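Local coordinates for IPT/TIG domain-containing protein BACOVA_02650 (Bacteroides ovatus, PDB 5E7H) that binds polysaccharide at the surface of the cell and probably captures xyloglucan there before its transport into the periplasm for degradation, at residues 250-253 with 254-257; 210-214 with 215-219. One frame throughout, in Å; residues are numbered along the deposited sequence.

Contact 1: residues 250-253 with 254-257; sequences VYFD and NFRI. With NA (sodium ion), chain I.
Phe252 and Phe255 meet on one side of strand 246-259, although in an evenly alternating strand residues three apart would project to opposite faces. The exception is built at Asn254, whose phi and psi are both positive, in the left-handed helical region; the strand bends here and the alternation is reset. The two aromatic side chains cross obliquely, the far end of one ring reaching the root of the other: Phe255 CZ lies 3.7 Å from Phe252 CB. Neighbouring rings extend this apolar side, with Phe177 meeting Phe252 edge-to-face and Phe164 lying against Phe255.

Asp253 and Asn254, adjacent at the bend, show a different relationship. Their carboxylate and amide groups are stacked, the planes only 6° apart. Asp253 carries CG opposite its own backbone N (chi1 -154°), an arrangement that presents both oxygens to a sodium ion, OD1 at 2.6 Å and OD2 at 2.5 Å from the metal. Water 1 is a further ligand of the sodium, at 2.6 Å. The same water donates a hydrogen bond to Asn254 OD1 at 2.9 Å, making the asparagine a second-shell group. Backbone carbonyls of Asn92, Asn119 and Thr121 complete the site.

Asn254 N donates to Asp253 OD1 at 2.8 Å from 40° above the carboxylate plane, a bent bond. Asn254 O in turn accepts from Arg256 NH1 at 2.8 Å, while NH2 of this arginine forms a salt bridge with Glu165.

Chemically, both carboxylate oxygens hold the sodium and OD1 also takes a backbone N-H, which together probably restrict rotation of the carboxylate. A buried negative group faced by a sodium ion is probably kept ionised, and the all-oxygen ligand set ties the bend of this strand to the chain segments that supply the carbonyls.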
loop_
_atom_site.group_PDB
_atom_site.type_symbol
_atom_site.label_atom_id
_atom_site.label_comp_id
_atom_site.label_asym_id
_atom_site.label_seq_id
_atom_site.Cartn_x
_atom_site.Cartn_y
_atom_site.Cartn_z
ATOM N N VAL A 250 -11.230 -6.601 -6.277
ATOM C CA VAL A 250 -10.120 -5.752 -5.836
ATOM C C VAL A 250 -10.212 -5.564 -4.337
ATOM O O VAL A 250 -11.293 -5.278 -3.810
ATOM C CB VAL A 250 -10.140 -4.386 -6.539
ATOM C CG1 VAL A 250 -8.940 -3.532 -6.130
ATOM C CG2 VAL A 250 -10.174 -4.577 -8.058
ATOM N N TYR A 251 -9.088 -5.731 -3.642
ATOM C CA TYR A 251 -9.035 -5.536 -2.188
ATOM C C TYR A 251 -8.031 -4.453 -1.851
ATOM O O TYR A 251 -7.045 -4.281 -2.570
ATOM C CB TYR A 251 -8.655 -6.841 -1.446
ATOM C CG TYR A 251 -9.621 -7.967 -1.763
ATOM C CD1 TYR A 251 -10.825 -8.085 -1.087
ATOM C CD2 TYR A 251 -9.368 -8.849 -2.803
ATOM C CE1 TYR A 251 -11.735 -9.068 -1.415
ATOM C CE2 TYR A 251 -10.269 -9.842 -3.133
ATOM C CZ TYR A 251 -11.460 -9.938 -2.440
ATOM O OH TYR A 251 -12.398 -10.901 -2.747
ATOM N N PHE A 252 -8.307 -3.735 -0.763
ATOM C CA PHE A 252 -7.455 -2.638 -0.273
ATOM C C PHE A 252 -7.196 -2.760 1.218
ATOM O O PHE A 252 -8.074 -3.173 1.971
ATOM C CB PHE A 252 -8.112 -1.262 -0.492
ATOM C CG PHE A 252 -8.497 -0.934 -1.911
ATOM C CD1 PHE A 252 -9.685 -1.391 -2.463
ATOM C CD2 PHE A 252 -7.691 -0.120 -2.676
ATOM C CE1 PHE A 252 -10.025 -1.058 -3.769
ATOM C CE2 PHE A 252 -8.047 0.215 -3.972
ATOM C CZ PHE A 252 -9.221 -0.255 -4.502
ATOM N N ASP A 253 -6.009 -2.354 1.668
ATOM C CA ASP A 253 -5.757 -2.270 3.114
ATOM C C ASP A 253 -4.640 -1.280 3.414
ATOM O O ASP A 253 -3.858 -0.899 2.540
ATOM C CB ASP A 253 -5.397 -3.649 3.672
ATOM C CG ASP A 253 -5.716 -3.820 5.137
ATOM O OD1 ASP A 253 -6.191 -2.902 5.823
ATOM O OD2 ASP A 253 -5.483 -4.949 5.636
ATOM N N ASN A 254 -4.581 -0.875 4.677
ATOM C CA ASN A 254 -3.446 -0.122 5.240
ATOM C C ASN A 254 -3.124 1.143 4.462
ATOM O O ASN A 254 -1.981 1.422 4.092
ATOM C CB ASN A 254 -2.216 -1.016 5.355
ATOM C CG ASN A 254 -2.331 -1.958 6.515
ATOM O OD1 ASN A 254 -2.849 -1.593 7.577
ATOM N ND2 ASN A 254 -1.860 -3.175 6.332
ATOM N N PHE A 255 -4.148 1.949 4.241
ATOM C CA PHE A 255 -3.919 3.280 3.720
ATOM C C PHE A 255 -3.036 4.034 4.702
ATOM O O PHE A 255 -3.259 3.971 5.917
ATOM C CB PHE A 255 -5.240 4.043 3.513
ATOM C CG PHE A 255 -6.129 3.452 2.446
ATOM C CD1 PHE A 255 -6.043 3.895 1.132
ATOM C CD2 PHE A 255 -7.055 2.455 2.762
ATOM C CE1 PHE A 255 -6.857 3.343 0.143
ATOM C CE2 PHE A 255 -7.863 1.895 1.772
ATOM C CZ PHE A 255 -7.754 2.344 0.469
ATOM N N ARG A 256 -2.050 4.762 4.170
ATOM C CA ARG A 256 -1.039 5.417 4.988
ATOM C C ARG A 256 -0.492 6.617 4.239
ATOM O O ARG A 256 -0.408 6.618 3.007
ATOM C CB ARG A 256 0.074 4.413 5.357
ATOM C CG ARG A 256 0.728 3.717 4.165
ATOM C CD ARG A 256 1.404 2.409 4.606
ATOM N NE ARG A 256 2.064 1.692 3.510
ATOM C CZ ARG A 256 1.573 0.652 2.850
ATOM N NH1 ARG A 256 0.360 0.180 3.077
ATOM N NH2 ARG A 256 2.335 0.074 1.923
ATOM N N ILE A 257 -0.132 7.647 4.991
ATOM C CA ILE A 257 0.471 8.851 4.437
ATOM C C ILE A 257 1.896 8.900 4.923
ATOM O O ILE A 257 2.139 8.890 6.129
ATOM C CB ILE A 257 -0.282 10.141 4.852
ATOM C CG1 ILE A 257 -1.699 10.119 4.284
ATOM C CG2 ILE A 257 0.480 11.369 4.381
ATOM C CD1 ILE A 257 -2.588 11.248 4.771
HETATM NA NA NA I . -6.389 -4.518 7.907
HETATM O O HOH W 1 -3.928 -4.007 8.647
#

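Contact 2: residues 210-214 with 215-219; sequences CSVSL and SSVVA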
loop_
_atom_site.group_PDB
_atom_site.type_symbol
_atom_site.label_atom_id
_atom_site.label_comp_id
_atom_site.label_asym_id
_atom_site.label_seq_id
_atom_site.Cartn_x
_atom_site.Cartn_y
_atom_site.Cartn_z
ATOM N N CYS A 210 0.580 0.269 -3.798
ATOM C CA CYS A 210 0.248 1.368 -4.688
ATOM C C CYS A 210 0.606 2.676 -3.997
ATOM O O CYS A 210 0.458 2.789 -2.781
ATOM C CB CYS A 210 -1.237 1.378 -5.029
ATOM S SG CYS A 210 -1.819 -0.126 -5.839
ATOM N N SER A 211 1.031 3.657 -4.774
ATOM C CA SER A 211 1.474 4.939 -4.254
ATOM C C SER A 211 1.035 6.043 -5.204
ATOM O O SER A 211 1.225 5.917 -6.416
ATOM C CB SER A 211 3.006 4.959 -4.105
ATOM O OG SER A 211 3.435 6.111 -3.426
ATOM N N VAL A 212 0.443 7.105 -4.664
ATOM C CA VAL A 212 0.200 8.322 -5.453
ATOM C C VAL A 212 0.666 9.560 -4.686
ATOM O O VAL A 212 0.667 9.563 -3.456
ATOM C CB VAL A 212 -1.293 8.486 -5.831
ATOM C CG1 VAL A 212 -1.753 7.319 -6.701
ATOM C CG2 VAL A 212 -2.176 8.608 -4.601
ATOM N N SER A 213 1.070 10.614 -5.396
ATOM C CA SER A 213 1.353 11.870 -4.711
ATOM C C SER A 213 0.114 12.303 -3.928
ATOM O O SER A 213 -1.016 12.231 -4.420
ATOM C CB SER A 213 1.744 12.969 -5.697
ATOM O OG SER A 213 3.004 12.695 -6.274
ATOM N N LEU A 214 0.312 12.766 -2.698
ATOM C CA LEU A 214 -0.836 13.211 -1.923
ATOM C C LEU A 214 -1.484 14.423 -2.588
ATOM O O LEU A 214 -2.687 14.626 -2.436
ATOM C CB LEU A 214 -0.429 13.530 -0.473
ATOM C CG LEU A 214 -1.587 13.819 0.499
ATOM C CD1 LEU A 214 -2.548 12.628 0.604
ATOM C CD2 LEU A 214 -1.046 14.166 1.901
ATOM N N SER A 215 -0.723 15.204 -3.353
ATOM C CA SER A 215 -1.289 16.334 -4.084
ATOM C C SER A 215 -2.321 15.910 -5.139
ATOM O O SER A 215 -3.076 16.761 -5.633
ATOM C CB SER A 215 -0.173 17.144 -4.753
ATOM O OG SER A 215 0.522 16.373 -5.723
ATOM N N SER A 216 -2.340 14.627 -5.506
ATOM C CA SER A 216 -3.331 14.156 -6.479
ATOM C C SER A 216 -4.699 13.938 -5.837
ATOM O O SER A 216 -5.675 13.721 -6.565
ATOM C CB SER A 216 -2.863 12.877 -7.168
ATOM O OG SER A 216 -2.913 11.775 -6.303
ATOM N N VAL A 217 -4.797 14.027 -4.507
ATOM C CA VAL A 217 -6.110 13.931 -3.858
ATOM C C VAL A 217 -6.318 15.080 -2.848
ATOM O O VAL A 217 -7.446 15.294 -2.414
ATOM C CB VAL A 217 -6.381 12.484 -3.236
ATOM C CG1 VAL A 217 -5.306 11.495 -3.506
ATOM C CG2 VAL A 217 -6.927 12.472 -1.826
ATOM N N VAL A 218 -5.289 15.903 -2.602
ATOM C CA VAL A 218 -5.356 16.998 -1.634
ATOM C C VAL A 218 -4.858 18.286 -2.288
ATOM O O VAL A 218 -3.769 18.294 -2.862
ATOM C CB VAL A 218 -4.500 16.672 -0.374
ATOM C CG1 VAL A 218 -4.340 17.918 0.522
ATOM C CG2 VAL A 218 -5.097 15.465 0.395
ATOM N N ALA A 219 -5.645 19.362 -2.187
ATOM C CA ALA A 219 -5.344 20.623 -2.865
ATOM C C ALA A 219 -4.584 21.636 -1.999
ATOM O O ALA A 219 -4.107 22.658 -2.502
ATOM C CB ALA A 219 -6.623 21.255 -3.349
#
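Ser213 O is gripped twice by Ser216 where strand 207-213 runs out into a short 3-10 turn. The hydroxyl OG of Ser216 donates to Ser213 O at 2.7 Å, in the carbonyl plane, whereas Ser216 N comes from 58° above that plane at 2.9 Å. With chi1 at 72°, Ser216 OG sits between its backbone N and carbonyl carbon, folded back toward the strand end, and Val212 CG2 packs against it at 3.7 Å. Replacing Ser216 by an alanine removes the OG donor, and Ser213 O would probably keep just the Ser216 N bond within this turn, with a small gap beside Val212.

The next carbonyl, Leu214 O, also has two donors, but both are backbone: Val217 N at 3.0 Å and, weakly, Val218 N. Further out, backbone bonds from Val212 to Leu162 and from Leu214 to Leu160 hold the strand end against strand 160-168, and Ser213 OG is bonded to Lys260 NZ. Met181 touches Leu214, Val217 and Val218. Spanning the turn, the side chains of Leu214 and Val218 meet obliquely, Leu214 CD1 lying 3.8 Å from Val218 CG2.

Overall arrangement
Both contacts belong to the xyloglucan-binding domain of this two-domain fragment, and their centres lie about 14 Å apart. Contact 2 comes first along the chain, where strand 207-213 gives way to a loop; contact 1 follows within strand 246-259. The two strands share one antiparallel sheet, with strand 160-168 paired to both, and the contacts touch directly where Ile257 CG2 packs 4.0 Å from Leu214 CD2. Each also reaches strand 176-181 of the other large sheet, through Phe252 on Phe177 and Leu214 on Met181. Apolar packing on one sheet thus joins them, so that the sodium-bound bend and the strand terminus belong to the same framework of the domain.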